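Local coordinates for protein Mn transporter subunit (Synechocystis sp. PCC 6803, PDB 3UJP) that probably captures manganese in the periplasm as the substrate-binding component of an ABC-type uptake system, at residues N238-E246 with R293-A301; M214-F223 with V249-V257. All blocks are in the same frame, centred on the assembly; numbering follows the deposited sequence.

Contact 1 (N238-E246 with R293-A301); sequences NNVPTIFCE and RVITNGLLA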
# COMPACT_ATOMS: atom_id res chain seq x y z
N ASN A 238 35.13 -8.59 -34.10
CA ASN A 238 35.58 -7.52 -33.26
C ASN A 238 36.16 -7.90 -31.94
O ASN A 238 36.39 -7.06 -31.09
CB ASN A 238 34.51 -6.47 -33.18
CG ASN A 238 33.98 -6.16 -34.52
OD1 ASN A 238 34.74 -5.86 -35.42
ND2 ASN A 238 32.69 -6.29 -34.69
N ASN A 239 36.41 -9.17 -31.77
CA ASN A 239 37.14 -9.51 -30.59
C ASN A 239 36.46 -8.83 -29.44
O ASN A 239 37.00 -7.91 -28.88
CB ASN A 239 38.57 -9.03 -30.70
CG ASN A 239 39.37 -9.82 -31.70
OD1 ASN A 239 39.99 -10.81 -31.36
ND2 ASN A 239 39.37 -9.38 -32.93
N VAL A 240 35.21 -9.20 -29.17
CA VAL A 240 34.48 -8.63 -28.03
C VAL A 240 34.59 -9.55 -26.83
O VAL A 240 34.24 -10.72 -26.90
CB VAL A 240 33.01 -8.36 -28.34
CG1 VAL A 240 32.32 -7.87 -27.10
CG2 VAL A 240 32.89 -7.32 -29.43
N PRO A 241 35.10 -9.03 -25.70
CA PRO A 241 35.39 -9.89 -24.55
C PRO A 241 34.14 -10.45 -23.80
O PRO A 241 34.16 -11.63 -23.44
CB PRO A 241 36.27 -9.00 -23.66
CG PRO A 241 35.96 -7.60 -24.06
CD PRO A 241 35.58 -7.64 -25.51
N THR A 242 33.10 -9.64 -23.60
CA THR A 242 31.90 -10.11 -22.89
C THR A 242 30.56 -9.87 -23.63
O THR A 242 30.30 -8.79 -24.18
CB THR A 242 31.80 -9.51 -21.48
OG1 THR A 242 33.03 -9.73 -20.76
CG2 THR A 242 30.67 -10.18 -20.73
N ILE A 243 29.71 -10.90 -23.61
CA ILE A 243 28.41 -10.85 -24.28
C ILE A 243 27.24 -11.12 -23.33
O ILE A 243 27.33 -11.99 -22.47
CB ILE A 243 28.37 -11.85 -25.44
CG1 ILE A 243 28.37 -13.28 -24.91
CG2 ILE A 243 29.57 -11.64 -26.37
CD1 ILE A 243 28.43 -14.33 -26.03
N PHE A 244 26.15 -10.37 -23.51
CA PHE A 244 25.05 -10.37 -22.55
C PHE A 244 23.71 -10.73 -23.11
O PHE A 244 23.45 -10.52 -24.28
CB PHE A 244 24.90 -8.99 -21.93
CG PHE A 244 26.16 -8.48 -21.36
CD1 PHE A 244 26.83 -7.44 -21.97
CD2 PHE A 244 26.70 -9.07 -20.23
CE1 PHE A 244 28.01 -6.98 -21.45
CE2 PHE A 244 27.87 -8.61 -19.71
CZ PHE A 244 28.53 -7.56 -20.32
N CYS A 245 22.86 -11.24 -22.22
CA CYS A 245 21.45 -11.49 -22.52
C CYS A 245 20.60 -10.56 -21.66
O CYS A 245 21.13 -9.67 -20.98
CB CYS A 245 21.08 -12.94 -22.21
SG CYS A 245 19.95 -13.67 -23.38
N GLU A 246 19.29 -10.77 -21.68
CA GLU A 246 18.40 -10.04 -20.78
C GLU A 246 17.56 -11.02 -20.02
O GLU A 246 17.43 -12.19 -20.41
CB GLU A 246 17.50 -9.05 -21.52
CG GLU A 246 18.25 -7.97 -22.25
CD GLU A 246 18.88 -8.49 -23.51
OE1 GLU A 246 18.17 -9.14 -24.28
OE2 GLU A 246 20.08 -8.26 -23.71
N ARG A 293 27.24 -0.46 -15.29
CA ARG A 293 28.36 -1.00 -14.56
C ARG A 293 28.77 -2.35 -15.14
O ARG A 293 29.90 -2.51 -15.56
CB ARG A 293 28.10 -1.03 -13.05
CG ARG A 293 28.78 0.12 -12.29
CD ARG A 293 28.04 0.49 -10.99
NE ARG A 293 27.56 -0.69 -10.29
CZ ARG A 293 26.43 -0.75 -9.59
NH1 ARG A 293 26.08 -1.89 -9.00
NH2 ARG A 293 25.64 0.31 -9.48
N VAL A 294 27.86 -3.32 -15.22
CA VAL A 294 28.28 -4.68 -15.62
C VAL A 294 28.67 -4.79 -17.09
O VAL A 294 29.30 -5.77 -17.51
CB VAL A 294 27.26 -5.79 -15.23
CG1 VAL A 294 26.73 -5.54 -13.84
CG2 VAL A 294 26.13 -5.86 -16.22
N ILE A 295 28.29 -3.77 -17.87
CA ILE A 295 28.73 -3.65 -19.26
C ILE A 295 30.17 -3.16 -19.29
O ILE A 295 31.04 -3.81 -19.87
CB ILE A 295 27.86 -2.67 -20.04
CG1 ILE A 295 26.54 -3.32 -20.45
CG2 ILE A 295 28.58 -2.21 -21.28
CD1 ILE A 295 25.62 -2.40 -21.24
N THR A 296 30.39 -2.01 -18.66
CA THR A 296 31.71 -1.40 -18.61
C THR A 296 32.82 -2.39 -18.25
O THR A 296 33.72 -2.61 -19.04
CB THR A 296 31.74 -0.19 -17.69
OG1 THR A 296 31.19 0.93 -18.40
CG2 THR A 296 33.15 0.14 -17.27
N ASN A 297 32.74 -2.96 -17.05
CA ASN A 297 33.74 -3.92 -16.60
C ASN A 297 33.69 -5.22 -17.39
O ASN A 297 34.58 -6.07 -17.27
CB ASN A 297 33.57 -4.21 -15.10
CG ASN A 297 32.67 -5.40 -14.84
OD1 ASN A 297 31.52 -5.24 -14.43
ND2 ASN A 297 33.18 -6.60 -15.08
N GLY A 298 32.66 -5.37 -18.21
CA GLY A 298 32.49 -6.57 -19.02
C GLY A 298 33.46 -6.61 -20.19
O GLY A 298 34.09 -7.63 -20.45
N LEU A 299 33.57 -5.49 -20.90
CA LEU A 299 34.46 -5.39 -22.05
C LEU A 299 35.84 -4.90 -21.63
O LEU A 299 36.62 -4.42 -22.46
CB LEU A 299 33.87 -4.47 -23.12
CG LEU A 299 32.34 -4.35 -23.13
CD1 LEU A 299 31.92 -2.91 -23.39
CD2 LEU A 299 31.74 -5.28 -24.17
N LEU A 300 36.14 -5.00 -20.34
CA LEU A 300 37.43 -4.57 -19.82
C LEU A 300 38.35 -5.75 -19.54
O LEU A 300 38.18 -6.47 -18.56
CB LEU A 300 37.23 -3.75 -18.54
CG LEU A 300 37.43 -2.24 -18.66
CD1 LEU A 300 36.80 -1.72 -19.94
CD2 LEU A 300 36.86 -1.52 -17.45
N ALA A 301 39.32 -5.96 -20.43
CA ALA A 301 40.28 -7.07 -20.28
C ALA A 301 39.71 -8.46 -20.54
O ALA A 301 38.56 -8.61 -20.94
CB ALA A 301 41.00 -7.02 -18.92

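Contact 2 (M214-F223 with V249-V257); sequences MWPINAEQQF and VSDKGQKQV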
# COMPACT_ATOMS: atom_id res chain seq x y z
N MET A 214 21.02 -10.35 -31.15
CA MET A 214 20.69 -11.64 -31.76
C MET A 214 19.35 -11.56 -32.50
O MET A 214 19.07 -12.37 -33.40
CB MET A 214 20.70 -12.75 -30.72
CG MET A 214 21.09 -14.09 -31.25
SD MET A 214 21.78 -15.08 -29.92
CE MET A 214 20.33 -15.44 -28.91
N TRP A 215 18.53 -10.58 -32.12
CA TRP A 215 17.28 -10.24 -32.81
C TRP A 215 16.79 -8.84 -32.41
O TRP A 215 16.87 -8.44 -31.24
CB TRP A 215 16.20 -11.28 -32.54
CG TRP A 215 15.75 -11.34 -31.14
CD1 TRP A 215 14.82 -10.57 -30.56
CD2 TRP A 215 16.22 -12.24 -30.13
NE1 TRP A 215 14.66 -10.92 -29.25
CE2 TRP A 215 15.52 -11.94 -28.96
CE3 TRP A 215 17.16 -13.27 -30.12
CZ2 TRP A 215 15.72 -12.64 -27.77
CZ3 TRP A 215 17.37 -13.95 -28.95
CH2 TRP A 215 16.65 -13.64 -27.79
N PRO A 216 16.27 -8.10 -33.40
CA PRO A 216 15.94 -6.68 -33.28
C PRO A 216 15.07 -6.43 -32.07
O PRO A 216 15.46 -5.65 -31.18
CB PRO A 216 15.13 -6.40 -34.55
CG PRO A 216 15.55 -7.43 -35.54
CD PRO A 216 15.84 -8.65 -34.70
N ILE A 217 13.91 -7.10 -32.06
CA ILE A 217 12.86 -6.93 -31.05
C ILE A 217 12.16 -8.27 -30.93
O ILE A 217 12.50 -9.19 -31.63
CB ILE A 217 11.90 -5.86 -31.51
CG1 ILE A 217 11.12 -5.24 -30.35
CG2 ILE A 217 11.00 -6.40 -32.58
CD1 ILE A 217 10.15 -4.14 -30.78
N ASN A 218 11.18 -8.41 -30.05
CA ASN A 218 10.54 -9.72 -29.85
C ASN A 218 9.34 -10.03 -30.73
O ASN A 218 8.51 -9.17 -30.97
CB ASN A 218 10.08 -9.81 -28.42
CG ASN A 218 11.19 -9.61 -27.46
OD1 ASN A 218 11.33 -8.55 -26.87
ND2 ASN A 218 12.00 -10.63 -27.31
N ALA A 219 9.26 -11.20 -31.35
CA ALA A 219 8.28 -11.26 -32.45
C ALA A 219 7.47 -12.52 -32.77
O ALA A 219 6.71 -12.53 -33.75
CB ALA A 219 8.92 -10.71 -33.74
N GLU A 220 7.63 -13.55 -31.95
CA GLU A 220 6.91 -14.81 -32.15
C GLU A 220 7.82 -15.88 -32.74
O GLU A 220 7.99 -16.95 -32.16
CB GLU A 220 5.70 -14.59 -33.06
CG GLU A 220 4.91 -13.33 -32.74
CD GLU A 220 3.92 -13.53 -31.61
OE1 GLU A 220 3.49 -14.68 -31.39
OE2 GLU A 220 3.58 -12.54 -30.93
N GLN A 221 8.40 -15.59 -33.90
CA GLN A 221 9.29 -16.52 -34.57
C GLN A 221 10.65 -16.60 -33.88
O GLN A 221 11.59 -15.92 -34.27
CB GLN A 221 9.48 -16.13 -36.04
CG GLN A 221 9.15 -14.68 -36.34
CD GLN A 221 9.14 -14.38 -37.83
OE1 GLN A 221 10.19 -14.36 -38.47
NE2 GLN A 221 7.95 -14.13 -38.37
N GLN A 222 10.73 -17.43 -32.84
CA GLN A 222 11.97 -17.60 -32.09
C GLN A 222 13.18 -17.30 -32.96
O GLN A 222 13.18 -17.58 -34.16
CB GLN A 222 12.06 -19.01 -31.52
CG GLN A 222 10.72 -19.63 -31.17
CD GLN A 222 10.82 -20.62 -30.02
OE1 GLN A 222 11.89 -20.83 -29.46
NE2 GLN A 222 9.70 -21.24 -29.68
N PHE A 223 14.21 -16.72 -32.35
CA PHE A 223 15.42 -16.38 -33.07
C PHE A 223 15.84 -17.62 -33.83
O PHE A 223 15.37 -18.74 -33.58
CB PHE A 223 16.54 -15.87 -32.15
CG PHE A 223 17.17 -16.95 -31.35
CD1 PHE A 223 18.01 -17.88 -31.95
CD2 PHE A 223 16.91 -17.07 -30.01
CE1 PHE A 223 18.56 -18.91 -31.24
CE2 PHE A 223 17.46 -18.09 -29.28
CZ PHE A 223 18.29 -19.02 -29.90
N VAL A 249 14.21 -13.21 -21.80
CA VAL A 249 14.31 -14.00 -23.01
C VAL A 249 15.22 -15.20 -22.80
O VAL A 249 15.62 -15.47 -21.67
CB VAL A 249 14.87 -13.16 -24.16
CG1 VAL A 249 13.98 -11.95 -24.37
CG2 VAL A 249 16.28 -12.71 -23.84
N SER A 250 15.57 -15.86 -23.91
CA SER A 250 16.29 -17.15 -23.95
C SER A 250 17.82 -17.00 -23.92
O SER A 250 18.41 -16.41 -24.83
CB SER A 250 15.85 -17.90 -25.22
OG SER A 250 16.57 -19.10 -25.43
N ASP A 251 18.47 -17.54 -22.91
CA ASP A 251 19.94 -17.46 -22.86
C ASP A 251 20.58 -18.47 -23.81
O ASP A 251 21.73 -18.33 -24.19
CB ASP A 251 20.46 -17.63 -21.42
CG ASP A 251 20.11 -19.00 -20.82
OD1 ASP A 251 19.22 -19.71 -21.36
OD2 ASP A 251 20.72 -19.38 -19.79
N LYS A 252 19.82 -19.48 -24.19
CA LYS A 252 20.32 -20.59 -25.01
C LYS A 252 21.05 -20.20 -26.31
O LYS A 252 22.04 -20.83 -26.69
CB LYS A 252 19.17 -21.54 -25.33
CG LYS A 252 18.48 -22.06 -24.08
CD LYS A 252 17.36 -23.04 -24.44
CE LYS A 252 16.36 -22.42 -25.44
NZ LYS A 252 15.23 -23.35 -25.84
N GLY A 253 20.56 -19.17 -26.99
CA GLY A 253 21.21 -18.73 -28.20
C GLY A 253 22.50 -17.98 -27.94
O GLY A 253 23.47 -18.13 -28.70
N GLN A 254 22.52 -17.17 -26.88
CA GLN A 254 23.69 -16.35 -26.54
C GLN A 254 24.82 -17.19 -25.98
O GLN A 254 25.97 -17.08 -26.41
CB GLN A 254 23.34 -15.30 -25.50
CG GLN A 254 24.39 -14.23 -25.37
CD GLN A 254 24.36 -13.27 -26.53
OE1 GLN A 254 24.10 -12.08 -26.35
NE2 GLN A 254 24.63 -13.77 -27.73
N LYS A 255 24.47 -18.00 -24.99
CA LYS A 255 25.35 -19.07 -24.54
C LYS A 255 26.01 -19.83 -25.73
O LYS A 255 27.21 -20.10 -25.70
CB LYS A 255 24.60 -20.01 -23.58
CG LYS A 255 24.51 -19.45 -22.17
CD LYS A 255 23.77 -20.39 -21.23
CE LYS A 255 23.81 -19.86 -19.80
NZ LYS A 255 22.88 -20.62 -18.90
N GLN A 256 25.22 -20.16 -26.76
CA GLN A 256 25.76 -20.79 -27.98
C GLN A 256 26.96 -20.03 -28.54
O GLN A 256 28.06 -20.56 -28.67
CB GLN A 256 24.68 -20.89 -29.08
CG GLN A 256 23.57 -21.93 -28.88
CD GLN A 256 22.65 -22.06 -30.10
OE1 GLN A 256 23.10 -21.94 -31.25
NE2 GLN A 256 21.35 -22.28 -29.85
N VAL A 257 26.73 -18.76 -28.89
CA VAL A 257 27.78 -17.92 -29.45
C VAL A 257 28.93 -17.68 -28.44
O VAL A 257 29.92 -17.01 -28.75
CB VAL A 257 27.20 -16.56 -29.97
CG1 VAL A 257 25.69 -16.52 -29.78
CG2 VAL A 257 27.88 -15.37 -29.31

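Contact 1 (N238-E246 with R293-A301)
Phe244, Thr242 and Pro241 meet segment 293-301, which carries the last turns of helix 284-296 and the C-terminal residues of the model, in the alpha/beta lobe of a two-lobed metal-binding protein. Strand 242-246 lies in the parallel part of this lobe, bonded through its backbone to strand 192-195 at Phe244 and to strand 264-269 at Cys245. Alternate side chains of the strand, Thr242 and Phe244, point toward segment 293-301, and Ile243 points away.

The apolar contacts fall into two groups. In the first, the Phe244 side chain has CG anti to the carbonyl carbon (chi1 -53°), which sets the outer end of the ring, CE1 and CZ, against Val294 and Ile295: CE1 lies 4.1 Å from Ile295 CG1, and Val294 O comes 3.4 Å from CZ of Phe244, oblique to the ring. Gly298 CA sits at the edge, near the ring plane. In the second, Leu299 runs alongside Val240, both side chains pointing the same way, with CD2 4.0 Å from Val240 CG1. Pro241 lays its ring against the same leucine, CG reaching 3.9 Å to Leu299 CB. Ile295 also packs on Leu193 of strand 192-195 and on Leu183 of helix 158-183.

Two carbonyls make up the polar group. Ile295 O accepts from both Gly298 N and Leu299 N. Gly298 O accepts the single hydrogen bond between the two segments, from Thr242 OG1; the modelled 2.4 Å is very short, so its exact length is doubtful.

Contact 2 (M214-F223 with V249-V257)
This is a mainly apolar contact between the loop after strand 210-213 and segment 249-257, which carries helix 252-256; Met214, Trp215 and Phe223 pack on that segment in the alpha/beta lobe beside the manganese site. The loop joins strand 210-213 to helix 225-236; helix 252-256 follows strand 242-246.

Phe223 and Met214 both pack on Gly253, which has no side chain to hold them off. The Phe223 ring puts CZ 3.4 Å from Gly253 CA, obliquely; separately, Ser250 OG sits at the ring edge by CE2. Met214 bends at its last torsion (chi3 71°), which turns CE over one face of the Phe223 ring, 3.9 Å above the plane and offset toward the rim, and within 3.5 Å of Gly253 CA. The sulfur SD of Met214 touches Val257 CG1 at 4.2 Å. Replacing Phe223 by an alanine would probably open a gap beside Gly253 and leave the Met214 methyl without the ring face it lies over.

Trp215 and Val249 approach from opposite directions and meet at the indole edge rather than its face. Asn218 crosses Val249 at about a right angle beside the manganese, which is bound by His66, His131, Glu197 and Asp272. At the indole edge, Trp215 CZ2 lies 3.7 Å from Val249 CB, nearly in the ring plane.

Contacts 1 and 2 lie in the same lobe with centres 18 Å apart, and their segments alternate along the chain. Strand 242-246 of contact 1 leads into segment 249-257 of contact 2, and the two also touch: Ile243 CD1 lies 3.5 Å from Val257 CG2, and Cys245 SG is 3.5 Å from Ser250 O. Contact 1 is joined to the manganese site indirectly, by the Cys245-Cys196 disulfide and the bond from Glu197 N to Glu246 OE1, at and next to the ligand Glu197. Contact 2 lies beside the site, and its Trp215 bonds through its backbone to Cys196. The side chain of Asn218 is about 3 Å from the manganese, that of Phe244 about 14 Å.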